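Local coordinates for flagella basal body P-ring formation protein FlgA (PDB 3TEE) that takes part in assembly of the flagellar P-ring in the periplasm, possibly as a modulator of the assembly process, at residues P30-S35 and R64-N69; V70-N75 and G99-L104; P82-G87 and L121-P126; Q137-K142 and M165-V170; R146-A151 and D191-I196. All coordinates share one frame; numbering follows the deposited sequence.

Contact 1: P30-S35 and R64-N69; sequences PNLLPS and RYLQVN
A bend at chi2 (-61°) folds the Arg64 side chain against the backbone of Leu32 and Leu33. Leu32 takes the less common first torsion, its CG between backbone N and carbonyl carbon (chi1 57°), and from there CD1 reaches the strand, 3.4 Å from Tyr65 O. The aliphatic half of Arg64 packs on main-chain atoms: its CD lies 3.2 Å from Leu32 O and its CG 3.7 Å from Pro34 N. Farther out, Leu33 O stands over one face of the guanidinium, near the rim, yet the approach to Arg64 NE (3.5 Å) is at too poor an angle for a hydrogen bond. Ser35 OG lies at the guanidinium edge without bonding to it. Both groups turn instead to Glu62, which forms a salt bridge with Arg64 NE through one carboxylate oxygen and a hydrogen bond with Ser35 OG through the other, so a single acid joins the two segments.

Beside this polar end, one methyl of Leu66, CD2, gathers the apolar contacts. Leu32 CD1 slides past it at 4.0 Å, and Leu33 CD2 meets it at 4.1 Å from a side chain crossing at about a right angle.

The loop thus lies over the start of strand 62-79, which pairs with strand 53-59. Leu33 and Pro34 also touch Ile3 of helix 2-14, and Pro34 packs on Cys59, the disulfide partner of Cys36.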
# COMPACT_ATOMS: atom_id res chain seq x y z
N PRO A 30 -32.63 -18.07 -6.48
CA PRO A 30 -32.11 -19.34 -7.02
C PRO A 30 -32.59 -19.68 -8.44
O PRO A 30 -32.05 -20.60 -9.05
CB PRO A 30 -32.57 -20.39 -5.99
CG PRO A 30 -32.98 -19.59 -4.76
CD PRO A 30 -33.50 -18.30 -5.31
N ASN A 31 -33.58 -18.94 -8.97
CA ASN A 31 -34.09 -19.17 -10.32
C ASN A 31 -33.09 -18.66 -11.37
O ASN A 31 -33.09 -19.15 -12.51
CB ASN A 31 -35.47 -18.52 -10.51
CG ASN A 31 -36.52 -18.97 -9.52
OD1 ASN A 31 -37.03 -18.18 -8.72
ND2 ASN A 31 -36.85 -20.26 -9.53
N LEU A 32 -32.24 -17.68 -10.98
CA LEU A 32 -31.20 -17.16 -11.86
C LEU A 32 -29.83 -17.86 -11.69
O LEU A 32 -28.80 -17.32 -12.11
CB LEU A 32 -31.13 -15.62 -11.89
CG LEU A 32 -30.93 -14.84 -10.60
CD1 LEU A 32 -29.46 -14.56 -10.35
CD2 LEU A 32 -31.66 -13.52 -10.68
N LEU A 33 -29.82 -19.08 -11.11
CA LEU A 33 -28.60 -19.87 -10.93
C LEU A 33 -28.21 -20.53 -12.26
O LEU A 33 -29.09 -20.85 -13.06
CB LEU A 33 -28.79 -20.98 -9.87
CG LEU A 33 -28.78 -20.55 -8.39
CD1 LEU A 33 -29.14 -21.74 -7.50
CD2 LEU A 33 -27.42 -19.96 -7.97
N PRO A 34 -26.89 -20.75 -12.51
CA PRO A 34 -26.50 -21.43 -13.77
C PRO A 34 -27.08 -22.85 -13.85
O PRO A 34 -27.22 -23.51 -12.82
CB PRO A 34 -24.98 -21.45 -13.68
CG PRO A 34 -24.67 -21.29 -12.25
CD PRO A 34 -25.71 -20.41 -11.70
N SER A 35 -27.44 -23.30 -15.06
CA SER A 35 -28.03 -24.63 -15.28
C SER A 35 -26.98 -25.71 -15.47
O SER A 35 -27.29 -26.89 -15.25
CB SER A 35 -28.92 -24.62 -16.52
OG SER A 35 -29.88 -23.58 -16.46
N ARG A 64 -25.02 -15.65 -16.03
CA ARG A 64 -25.76 -15.27 -14.81
C ARG A 64 -24.99 -14.28 -14.00
O ARG A 64 -23.76 -14.41 -13.92
CB ARG A 64 -26.04 -16.50 -13.92
CG ARG A 64 -26.71 -17.69 -14.65
CD ARG A 64 -28.07 -17.36 -15.22
NE ARG A 64 -28.76 -18.57 -15.65
CZ ARG A 64 -30.08 -18.69 -15.78
NH1 ARG A 64 -30.87 -17.65 -15.53
NH2 ARG A 64 -30.61 -19.85 -16.13
N TYR A 65 -25.70 -13.32 -13.37
CA TYR A 65 -25.09 -12.35 -12.46
C TYR A 65 -25.56 -12.76 -11.07
O TYR A 65 -26.73 -12.56 -10.73
CB TYR A 65 -25.54 -10.90 -12.75
CG TYR A 65 -25.15 -10.30 -14.08
CD1 TYR A 65 -23.95 -10.66 -14.70
CD2 TYR A 65 -25.91 -9.30 -14.66
CE1 TYR A 65 -23.57 -10.07 -15.91
CE2 TYR A 65 -25.52 -8.68 -15.85
CZ TYR A 65 -24.35 -9.08 -16.48
OH TYR A 65 -23.98 -8.50 -17.67
N LEU A 66 -24.68 -13.40 -10.31
CA LEU A 66 -25.04 -13.87 -8.98
C LEU A 66 -24.63 -12.86 -7.93
O LEU A 66 -23.59 -12.21 -8.06
CB LEU A 66 -24.43 -15.25 -8.66
CG LEU A 66 -24.58 -16.37 -9.72
CD1 LEU A 66 -23.89 -17.62 -9.25
CD2 LEU A 66 -26.08 -16.67 -10.04
N GLN A 67 -25.45 -12.71 -6.89
CA GLN A 67 -25.09 -11.83 -5.78
C GLN A 67 -24.81 -12.76 -4.63
O GLN A 67 -25.63 -13.62 -4.31
CB GLN A 67 -26.22 -10.85 -5.42
CG GLN A 67 -26.54 -9.82 -6.51
CD GLN A 67 -27.65 -8.92 -6.04
OE1 GLN A 67 -28.78 -9.36 -5.77
NE2 GLN A 67 -27.32 -7.65 -5.85
N VAL A 68 -23.61 -12.66 -4.06
CA VAL A 68 -23.23 -13.54 -2.96
C VAL A 68 -22.66 -12.69 -1.82
O VAL A 68 -22.14 -11.61 -2.04
CB VAL A 68 -22.22 -14.67 -3.35
CG1 VAL A 68 -22.75 -15.57 -4.47
CG2 VAL A 68 -20.85 -14.11 -3.71
N ASN A 69 -22.73 -13.23 -0.63
CA ASN A 69 -22.07 -12.65 0.53
C ASN A 69 -20.93 -13.62 0.88
O ASN A 69 -21.14 -14.82 1.02
CB ASN A 69 -23.03 -12.47 1.71
CG ASN A 69 -22.28 -11.95 2.93
OD1 ASN A 69 -21.88 -12.70 3.81
ND2 ASN A 69 -21.91 -10.68 2.92

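Contact 2: V70-N75 and G99-L104; sequences VQATGN and GRLDQL
Gly74 and Gly99 form an antiparallel hydrogen-bonded pair through two nearly straight backbone bonds, Gly74 N to Gly99 O at 3.0 Å and Gly99 N to Gly74 O at 2.9 Å. Thr73 and Arg100 follow as a non-hydrogen-bonded pair, and Thr73 CA makes a short C-H contact with Gly99 O. Beyond it the second segment turns into a 3-10 helical stretch, but Leu101 N still donates to Ala72 O (2.8 Å).

The remaining hydrogen bonds are made by a carboxylate. Asp102, its CG held between backbone N and carbonyl carbon (chi1 56°), turns back to the strand and receives Ala72 N on OD1 at 3.1 Å, from well above the carboxylate plane. Arg100 meets the same carboxylate side-on and in plane: NE binds OD1, and NH2 forms the salt bridge to OD2 (2.8 Å), each through a syn lone pair. OD1 is therefore gripped by two donors, and the paired contacts fix the rotation of both groups.

Stacking completes the polar cluster. The Gln71 amide lies over one guanidinium face of Arg100, the two planes 26° apart, with Gln71 CG 3.4 Å from Arg100 NH2; Gln103 covers the opposite face. The one apolar pair is Leu101 CD1 with Ala72 CB, 4.3 Å apart; Leu101 CD2 lies instead beside the carbonyl oxygen Gly74 O.

This is the end of an antiparallel ladder between strands 62-79 and 94-100, where an aspartate side chain takes over from backbone carbonyls as acceptor for the neighbouring strand.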
# COMPACT_ATOMS: atom_id res chain seq x y z
N VAL A 70 -19.72 -13.09 1.00
CA VAL A 70 -18.55 -13.91 1.32
C VAL A 70 -18.00 -13.48 2.68
O VAL A 70 -17.47 -12.39 2.82
CB VAL A 70 -17.48 -13.85 0.21
CG1 VAL A 70 -16.25 -14.69 0.55
CG2 VAL A 70 -18.06 -14.23 -1.15
N GLN A 71 -18.11 -14.35 3.66
CA GLN A 71 -17.52 -14.10 4.99
C GLN A 71 -16.11 -14.67 4.93
O GLN A 71 -15.94 -15.85 4.61
CB GLN A 71 -18.33 -14.81 6.08
CG GLN A 71 -19.78 -14.34 6.19
CD GLN A 71 -20.52 -14.98 7.35
OE1 GLN A 71 -20.10 -15.99 7.93
NE2 GLN A 71 -21.61 -14.36 7.76
N ALA A 72 -15.09 -13.84 5.17
CA ALA A 72 -13.70 -14.32 5.13
C ALA A 72 -13.03 -13.93 6.43
O ALA A 72 -13.07 -12.76 6.80
CB ALA A 72 -12.95 -13.74 3.93
N THR A 73 -12.52 -14.93 7.17
CA THR A 73 -11.82 -14.71 8.45
C THR A 73 -10.33 -14.95 8.22
O THR A 73 -9.95 -15.90 7.54
CB THR A 73 -12.41 -15.58 9.60
OG1 THR A 73 -13.80 -15.28 9.74
CG2 THR A 73 -11.75 -15.31 10.96
N GLY A 74 -9.51 -14.03 8.74
CA GLY A 74 -8.07 -14.10 8.59
C GLY A 74 -7.40 -12.99 9.37
O GLY A 74 -8.04 -12.26 10.14
N ASN A 75 -6.08 -12.87 9.17
CA ASN A 75 -5.27 -11.90 9.89
C ASN A 75 -5.27 -10.51 9.25
O ASN A 75 -5.39 -10.35 8.02
CB ASN A 75 -3.84 -12.44 10.12
CG ASN A 75 -3.75 -13.55 11.17
OD1 ASN A 75 -4.53 -13.62 12.11
ND2 ASN A 75 -2.76 -14.42 11.05
N GLY A 99 -9.75 -11.87 12.48
CA GLY A 99 -11.10 -11.33 12.46
C GLY A 99 -11.76 -11.46 11.10
O GLY A 99 -11.13 -11.91 10.13
N ARG A 100 -13.00 -10.99 11.02
CA ARG A 100 -13.79 -10.98 9.80
C ARG A 100 -13.30 -9.85 8.86
O ARG A 100 -13.57 -8.65 9.08
CB ARG A 100 -15.28 -10.85 10.16
CG ARG A 100 -15.91 -12.18 10.63
CD ARG A 100 -16.33 -13.09 9.46
NE ARG A 100 -17.34 -12.41 8.64
CZ ARG A 100 -18.63 -12.32 8.95
NH1 ARG A 100 -19.10 -12.94 10.03
NH2 ARG A 100 -19.46 -11.63 8.18
N LEU A 101 -12.51 -10.24 7.84
CA LEU A 101 -11.95 -9.30 6.85
C LEU A 101 -13.03 -8.48 6.16
O LEU A 101 -12.82 -7.31 5.88
CB LEU A 101 -11.11 -10.05 5.79
CG LEU A 101 -10.02 -10.98 6.33
CD1 LEU A 101 -9.32 -11.71 5.17
CD2 LEU A 101 -9.00 -10.24 7.20
N ASP A 102 -14.18 -9.10 5.92
CA ASP A 102 -15.32 -8.46 5.25
C ASP A 102 -16.00 -7.43 6.16
O ASP A 102 -16.86 -6.69 5.70
CB ASP A 102 -16.34 -9.51 4.74
CG ASP A 102 -16.84 -10.42 5.85
OD1 ASP A 102 -16.01 -11.19 6.42
OD2 ASP A 102 -18.06 -10.35 6.16
N GLN A 103 -15.63 -7.39 7.45
CA GLN A 103 -16.20 -6.38 8.37
C GLN A 103 -15.19 -5.29 8.72
O GLN A 103 -15.50 -4.38 9.50
CB GLN A 103 -16.79 -7.02 9.63
CG GLN A 103 -18.09 -7.78 9.31
CD GLN A 103 -18.62 -8.59 10.45
OE1 GLN A 103 -17.88 -9.01 11.34
NE2 GLN A 103 -19.92 -8.83 10.43
N LEU A 104 -14.00 -5.35 8.13
CA LEU A 104 -12.95 -4.39 8.40
C LEU A 104 -13.22 -3.03 7.75
O LEU A 104 -13.81 -2.98 6.66
CB LEU A 104 -11.60 -4.92 7.88
CG LEU A 104 -10.95 -6.05 8.66
CD1 LEU A 104 -9.68 -6.49 7.94
CD2 LEU A 104 -10.60 -5.58 10.14

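Contact 3: P82-G87 and L121-P126; sequences PIARGG and LRDLAP
Ile83 and Leu124 bond to each other twice through their backbones, an isolated antiparallel hydrogen-bonded bridge between two otherwise irregular loops. Leu124 N donates to Ile83 O at 2.7 Å, and Ile83 N returns a bond to Leu124 O at 3.1 Å. Their side chains extend to a common side, where the CB atoms are 4.2 Å apart.

Contacts follow on each end of the bridge. At one, Asp123 continues the pairing with its side chain: OD1 accepts Arg85 N at 3.1 Å, met on the anti side of the carboxylate and somewhat out of its plane. Arg85 lays its aliphatic chain along the other loop, CG 3.3 Å from Leu121 O; its CG stands opposite the backbone N (chi1 173°), and the guanidinium leads off past the contact, its NH1 well away from Asp123 OD1. At the other end the Pro82 and Pro126 rings meet at an oblique angle, Pro82 CD lying 3.8 Å from Pro126 CG.

A second shell holds these groups in position. Ala84 to Gly87 form a type II turn, closed by Gly87 N to Ala84 O (2.8 Å), which sets the direction of Arg85 N. On the other segment, Ser120 OG bonds to Arg122 O and Gln128 OE1 to Ala125 N.

The pair lies beside the small two-stranded sheet of 118-120 and 135-137. Gly86 and Gly87 have backbone bonds to Ser120, Leu121 bonds to Met134, Leu124 also packs on Met134, and Ile83 rests on Asn93.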
# COMPACT_ATOMS: atom_id res chain seq x y z
N PRO A 82 -0.89 2.24 22.54
CA PRO A 82 -1.15 3.60 22.03
C PRO A 82 -0.02 4.10 21.13
O PRO A 82 1.16 3.87 21.42
CB PRO A 82 -1.23 4.45 23.32
CG PRO A 82 -1.69 3.49 24.35
CD PRO A 82 -0.96 2.22 24.02
N ILE A 83 -0.39 4.74 20.01
CA ILE A 83 0.57 5.32 19.09
C ILE A 83 0.20 6.78 18.91
O ILE A 83 -0.93 7.08 18.54
CB ILE A 83 0.64 4.58 17.72
CG1 ILE A 83 0.81 3.06 17.88
CG2 ILE A 83 1.77 5.18 16.85
CD1 ILE A 83 0.67 2.26 16.50
N ALA A 84 1.15 7.68 19.12
CA ALA A 84 0.90 9.11 18.93
C ALA A 84 1.08 9.47 17.47
O ALA A 84 1.79 8.76 16.75
CB ALA A 84 1.87 9.92 19.78
N ARG A 85 0.47 10.59 17.03
CA ARG A 85 0.66 11.13 15.67
C ARG A 85 2.18 11.35 15.53
O ARG A 85 2.81 11.82 16.47
CB ARG A 85 -0.10 12.46 15.51
CG ARG A 85 0.17 13.18 14.19
CD ARG A 85 -0.50 14.53 14.12
NE ARG A 85 0.35 15.53 13.47
CZ ARG A 85 1.14 16.39 14.12
NH1 ARG A 85 1.19 16.38 15.44
NH2 ARG A 85 1.88 17.25 13.44
N GLY A 86 2.77 10.88 14.43
CA GLY A 86 4.21 10.97 14.22
C GLY A 86 5.01 9.80 14.77
O GLY A 86 6.19 9.68 14.47
N GLY A 87 4.34 8.91 15.54
CA GLY A 87 4.96 7.73 16.13
C GLY A 87 5.20 6.62 15.12
O GLY A 87 4.35 6.38 14.25
N LEU A 121 -0.18 8.90 11.21
CA LEU A 121 -0.68 10.25 10.93
C LEU A 121 -1.64 10.67 12.05
O LEU A 121 -2.03 11.83 12.12
CB LEU A 121 -1.41 10.31 9.58
CG LEU A 121 -0.54 10.11 8.32
CD1 LEU A 121 -1.41 9.96 7.10
CD2 LEU A 121 0.44 11.28 8.13
N ARG A 122 -2.04 9.73 12.92
CA ARG A 122 -3.02 10.00 13.98
C ARG A 122 -2.65 9.41 15.32
O ARG A 122 -1.83 8.51 15.39
CB ARG A 122 -4.39 9.38 13.61
CG ARG A 122 -4.90 9.64 12.19
CD ARG A 122 -6.36 9.29 12.09
NE ARG A 122 -6.79 9.25 10.69
CZ ARG A 122 -7.91 8.66 10.28
NH1 ARG A 122 -8.70 8.04 11.15
NH2 ARG A 122 -8.23 8.66 8.99
N ASP A 123 -3.37 9.86 16.39
CA ASP A 123 -3.26 9.24 17.70
C ASP A 123 -4.10 7.96 17.59
O ASP A 123 -5.31 8.03 17.36
CB ASP A 123 -3.83 10.14 18.81
CG ASP A 123 -3.09 11.44 18.99
OD1 ASP A 123 -1.83 11.44 18.85
OD2 ASP A 123 -3.75 12.47 19.23
N LEU A 124 -3.44 6.80 17.67
CA LEU A 124 -4.13 5.52 17.53
C LEU A 124 -4.30 4.81 18.87
O LEU A 124 -3.45 4.92 19.76
CB LEU A 124 -3.41 4.61 16.49
CG LEU A 124 -3.27 5.19 15.05
CD1 LEU A 124 -2.48 4.22 14.16
CD2 LEU A 124 -4.63 5.44 14.41
N ALA A 125 -5.41 4.08 18.98
CA ALA A 125 -5.76 3.34 20.19
C ALA A 125 -5.62 1.84 20.00
O ALA A 125 -5.94 1.35 18.93
CB ALA A 125 -7.19 3.66 20.60
N PRO A 126 -5.23 1.09 21.06
CA PRO A 126 -5.17 -0.37 20.96
C PRO A 126 -6.50 -0.97 20.47
O PRO A 126 -7.58 -0.51 20.87
CB PRO A 126 -4.91 -0.80 22.41
CG PRO A 126 -4.13 0.33 22.99
CD PRO A 126 -4.77 1.55 22.39

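Contact 4: Q137-K142 and M165-V170; sequences QAWRVK and MNNAAV
Trp139 and Asn167 make the tightest part of this contact. Asn167 CB sits over the five-membered ring, 3.4 Å from its centroid and only 6° off the normal, a CH-pi contact; the amide beyond it lies 13° from parallel to the indole. With CG beside the backbone N (chi1 -64°), Asn167 also brings OD1 to 3.3 Å from Lys142 CA; OD1 accepts its hydrogen bond from Ala143 N, the next residue. Ala169 N lies near the indole edge, 3.6 Å from Trp139 CE3, and is bonded to Gln172. Next to the ring is a classic beta bulge: Arg140 and Val141 both face Ala168, whose O receives a straight bond from Val141 N (2.9 Å) and a weak one from Arg140 N. Ala168 N answers with a bond to Val141 O at 2.8 Å.

The opposite end is looser. Arg140 CB touches Val170 CG2 at 3.8 Å while its guanidinium leads away, NE bonding to Ser190 O. A water there donates to Ala138 O (3.1 Å) and is weakly bonded by Val170 N, linking Ala138 to Val170, which share no direct hydrogen bond.

Chemically, the pairing rests on backbone bonds and one aromatic face, with no salt bridge between the segments. Arg136 makes a cation-pi contact with Trp139, so the indole serves charge and CH group alike. Asn166 O, buried by the contact, has no hydrogen-bond partner in the model, which probably costs some stability.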
# COMPACT_ATOMS: atom_id res chain seq x y z
N GLN A 137 4.92 6.74 4.99
CA GLN A 137 6.27 6.20 5.11
C GLN A 137 7.08 7.14 5.97
O GLN A 137 6.76 8.33 6.03
CB GLN A 137 6.94 5.99 3.72
CG GLN A 137 6.67 4.60 3.14
CD GLN A 137 7.13 3.47 4.04
OE1 GLN A 137 8.33 3.23 4.24
NE2 GLN A 137 6.17 2.74 4.60
N ALA A 138 8.10 6.61 6.66
CA ALA A 138 8.97 7.43 7.51
C ALA A 138 9.75 8.45 6.67
O ALA A 138 9.92 8.25 5.46
CB ALA A 138 9.94 6.53 8.26
N TRP A 139 10.19 9.54 7.29
CA TRP A 139 10.99 10.53 6.57
C TRP A 139 12.44 10.08 6.56
O TRP A 139 13.05 9.96 7.62
CB TRP A 139 10.88 11.92 7.21
CG TRP A 139 9.50 12.50 7.34
CD1 TRP A 139 9.01 13.19 8.41
CD2 TRP A 139 8.48 12.55 6.33
NE1 TRP A 139 7.75 13.66 8.13
CE2 TRP A 139 7.40 13.28 6.86
CE3 TRP A 139 8.39 12.08 5.01
CZ2 TRP A 139 6.23 13.54 6.13
CZ3 TRP A 139 7.22 12.32 4.28
CH2 TRP A 139 6.15 13.02 4.86
N ARG A 140 12.99 9.79 5.37
CA ARG A 140 14.41 9.43 5.25
C ARG A 140 15.22 10.72 5.41
O ARG A 140 16.29 10.74 6.03
CB ARG A 140 14.71 8.74 3.90
CG ARG A 140 16.16 8.26 3.71
CD ARG A 140 16.57 7.18 4.70
NE ARG A 140 18.02 6.99 4.78
CZ ARG A 140 18.83 7.66 5.60
NH1 ARG A 140 18.34 8.60 6.40
NH2 ARG A 140 20.13 7.40 5.62
N VAL A 141 14.65 11.83 4.90
CA VAL A 141 15.24 13.15 4.98
C VAL A 141 14.26 14.05 5.73
O VAL A 141 13.07 14.06 5.42
CB VAL A 141 15.58 13.65 3.54
CG1 VAL A 141 15.67 15.16 3.46
CG2 VAL A 141 16.86 13.00 3.02
N LYS A 142 14.75 14.76 6.75
CA LYS A 142 13.92 15.68 7.53
C LYS A 142 14.32 17.13 7.30
O LYS A 142 15.49 17.39 7.07
CB LYS A 142 13.99 15.35 9.04
CG LYS A 142 13.43 13.96 9.37
CD LYS A 142 13.71 13.57 10.82
CE LYS A 142 13.22 12.17 11.11
NZ LYS A 142 13.67 11.70 12.45
N MET A 165 15.13 21.20 2.90
CA MET A 165 14.13 22.22 3.24
C MET A 165 12.77 21.61 3.60
O MET A 165 11.94 22.29 4.20
CB MET A 165 14.00 23.19 2.08
CG MET A 165 15.25 24.01 1.88
SD MET A 165 14.96 25.19 0.59
CE MET A 165 14.02 26.42 1.48
N ASN A 166 12.55 20.33 3.25
CA ASN A 166 11.29 19.66 3.53
C ASN A 166 11.52 18.20 3.96
O ASN A 166 12.61 17.65 3.77
CB ASN A 166 10.37 19.73 2.28
CG ASN A 166 10.90 18.96 1.08
OD1 ASN A 166 11.94 19.29 0.51
ND2 ASN A 166 10.22 17.91 0.67
N ASN A 167 10.49 17.58 4.55
CA ASN A 167 10.52 16.19 4.96
C ASN A 167 10.24 15.36 3.75
O ASN A 167 9.41 15.74 2.92
CB ASN A 167 9.46 15.91 6.03
CG ASN A 167 9.69 16.68 7.31
OD1 ASN A 167 10.79 16.67 7.86
ND2 ASN A 167 8.65 17.34 7.79
N ALA A 168 10.97 14.25 3.59
CA ALA A 168 10.77 13.40 2.43
C ALA A 168 11.17 11.98 2.71
O ALA A 168 12.20 11.73 3.33
CB ALA A 168 11.55 13.94 1.23
N ALA A 169 10.35 11.05 2.23
CA ALA A 169 10.59 9.61 2.31
C ALA A 169 11.47 9.23 1.11
O ALA A 169 11.66 10.06 0.21
CB ALA A 169 9.26 8.86 2.23
N VAL A 170 11.98 7.98 1.10
CA VAL A 170 12.75 7.40 -0.02
C VAL A 170 11.85 7.49 -1.26
O VAL A 170 10.63 7.31 -1.14
CB VAL A 170 13.21 5.94 0.29
CG1 VAL A 170 13.88 5.29 -0.93
CG2 VAL A 170 14.14 5.89 1.50
O HOH W 1 11.97 6.35 4.11

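Contact 5: R146-A151 and D191-I196; sequences RVQVIA and DGNILI
The flat Asn193 amide carries the methyl end of Ile150 on one face: Ile150 CD1 lies 3.5 Å from Asn193 ND2 and 3.6 Å from Asn193 CG. Gln148 CB approaches the same amide from the other end, 3.6 Å from Asn193 OD1. Ile150 gets there with an extended outer chain (chi2 167°), which carries CD1 back along the sheet to Asn193, while its CB meets Leu195 CD2 at 3.8 Å. Asn193 is itself held by a bond from its backbone N to Asp189 OD1.

Under this mixed face the strands run parallel, their N-to-C directions 20° apart. Gln148 O accepts Ile194 N at 2.8 Å, Ile194 O accepts Ile150 N, and Ile150 O accepts Ile196 N, so that Ile150 and Ile194 both donate and accept. Short C-H contacts run between these bonds, with Ala151 CA 3.2 Å from Ile196 O.

The reverse face of the sheet is wholly aliphatic. Val149 CG1 meets Ile196 CD1 at 3.6 Å, Val147 CG2 packs on Ile194 CG1 at 3.9 Å, and Ala151 CB lies against Ile196 CB. Val176 of strand 173-178 touches Val147, Val149 and Ile194, and Val184 of strand 183-188 touches Val149 and Ile196, enclosing this face.

By joining strands 146-152 and 194-197, the first and last of a five-stranded sheet, the contact closes that sheet on itself. Its chemistry is divided: backbone bonds set the parallel register, aliphatic side chains of Val147, Val149, Ala151, Ile194 and Ile196 pack together on one face, and the asparagine amide lies across the more exposed one.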
# COMPACT_ATOMS: atom_id res chain seq x y z
N ARG A 146 21.29 18.12 7.31
CA ARG A 146 22.41 18.24 6.39
C ARG A 146 22.28 17.03 5.46
O ARG A 146 22.11 15.91 5.93
CB ARG A 146 23.75 18.22 7.14
CG ARG A 146 24.98 18.34 6.24
CD ARG A 146 26.26 18.50 7.03
NE ARG A 146 27.45 18.19 6.23
CZ ARG A 146 28.04 17.00 6.21
NH1 ARG A 146 27.57 16.00 6.94
NH2 ARG A 146 29.11 16.80 5.46
N VAL A 147 22.28 17.27 4.14
CA VAL A 147 22.11 16.19 3.16
C VAL A 147 23.18 16.31 2.08
O VAL A 147 23.81 17.36 1.95
CB VAL A 147 20.70 16.17 2.52
CG1 VAL A 147 19.62 15.79 3.54
CG2 VAL A 147 20.37 17.49 1.83
N GLN A 148 23.34 15.25 1.29
CA GLN A 148 24.28 15.20 0.19
C GLN A 148 23.49 15.18 -1.11
O GLN A 148 22.57 14.38 -1.28
CB GLN A 148 25.20 13.96 0.29
CG GLN A 148 26.34 14.10 1.29
CD GLN A 148 27.52 14.88 0.77
OE1 GLN A 148 27.95 15.87 1.36
NE2 GLN A 148 28.11 14.43 -0.34
N VAL A 149 23.84 16.10 -2.01
CA VAL A 149 23.23 16.19 -3.33
C VAL A 149 24.22 15.54 -4.30
O VAL A 149 25.40 15.91 -4.33
CB VAL A 149 22.90 17.65 -3.73
CG1 VAL A 149 22.42 17.73 -5.18
CG2 VAL A 149 21.85 18.26 -2.80
N ILE A 150 23.75 14.57 -5.06
CA ILE A 150 24.54 13.82 -6.03
C ILE A 150 23.90 13.97 -7.40
O ILE A 150 22.80 13.46 -7.64
CB ILE A 150 24.70 12.32 -5.61
CG1 ILE A 150 25.30 12.20 -4.18
CG2 ILE A 150 25.52 11.53 -6.65
CD1 ILE A 150 25.23 10.79 -3.54
N ALA A 151 24.60 14.65 -8.30
CA ALA A 151 24.15 14.84 -9.68
C ALA A 151 25.09 14.11 -10.63
O ALA A 151 26.31 14.21 -10.47
CB ALA A 151 24.07 16.31 -10.01
N ASP A 191 20.03 5.91 1.17
CA ASP A 191 21.12 6.44 1.99
C ASP A 191 20.88 7.87 2.50
O ASP A 191 21.73 8.42 3.21
CB ASP A 191 22.46 6.36 1.23
CG ASP A 191 23.01 4.95 1.13
OD1 ASP A 191 23.43 4.41 2.18
OD2 ASP A 191 23.03 4.40 0.01
N GLY A 192 19.72 8.44 2.18
CA GLY A 192 19.37 9.80 2.57
C GLY A 192 20.00 10.86 1.69
O GLY A 192 20.07 12.03 2.08
N ASN A 193 20.50 10.45 0.50
CA ASN A 193 21.11 11.37 -0.47
C ASN A 193 20.01 11.89 -1.39
O ASN A 193 18.99 11.23 -1.58
CB ASN A 193 22.18 10.65 -1.31
CG ASN A 193 23.33 10.04 -0.55
OD1 ASN A 193 23.86 10.62 0.41
ND2 ASN A 193 23.78 8.89 -1.01
N ILE A 194 20.25 13.05 -2.00
CA ILE A 194 19.34 13.67 -2.94
C ILE A 194 19.94 13.48 -4.33
O ILE A 194 21.02 14.02 -4.60
CB ILE A 194 19.15 15.16 -2.57
CG1 ILE A 194 18.73 15.37 -1.07
CG2 ILE A 194 18.28 15.93 -3.59
CD1 ILE A 194 17.62 14.59 -0.51
N LEU A 195 19.26 12.72 -5.19
CA LEU A 195 19.77 12.42 -6.53
C LEU A 195 19.16 13.28 -7.61
O LEU A 195 17.94 13.43 -7.69
CB LEU A 195 19.62 10.91 -6.88
CG LEU A 195 20.13 9.88 -5.85
CD1 LEU A 195 19.82 8.45 -6.31
CD2 LEU A 195 21.63 10.04 -5.57
N ILE A 196 20.03 13.83 -8.47
CA ILE A 196 19.67 14.64 -9.63
C ILE A 196 20.27 13.98 -10.87
O ILE A 196 21.45 13.65 -10.87
CB ILE A 196 20.15 16.13 -9.49
CG1 ILE A 196 19.57 16.80 -8.23
CG2 ILE A 196 19.85 16.94 -10.76
CD1 ILE A 196 20.09 18.21 -7.93

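From the N terminus, contact 1 closes first, bringing the loop after strand 21-26 onto the start of strand 62-79. That strand continues directly into contact 2, where strand 94-100 pairs with it in the same sheet. Contacts 2 and 3 cross along the chain: residues 82-87 lie between the two segments of contact 2, and their partner 121-126 follows, tying loops beside the small sheet of 118-120 and 135-137. Contacts 4 and 5 come afterwards and also cross. They touch each other, Val141 and Arg140 packing against residues 191-194, and both belong to the part of the chain holding the sheet from 146-152 to 194-197. Contacts 1 and 5, with centres about 58 Å apart, lie on opposite sides of the chain's centre.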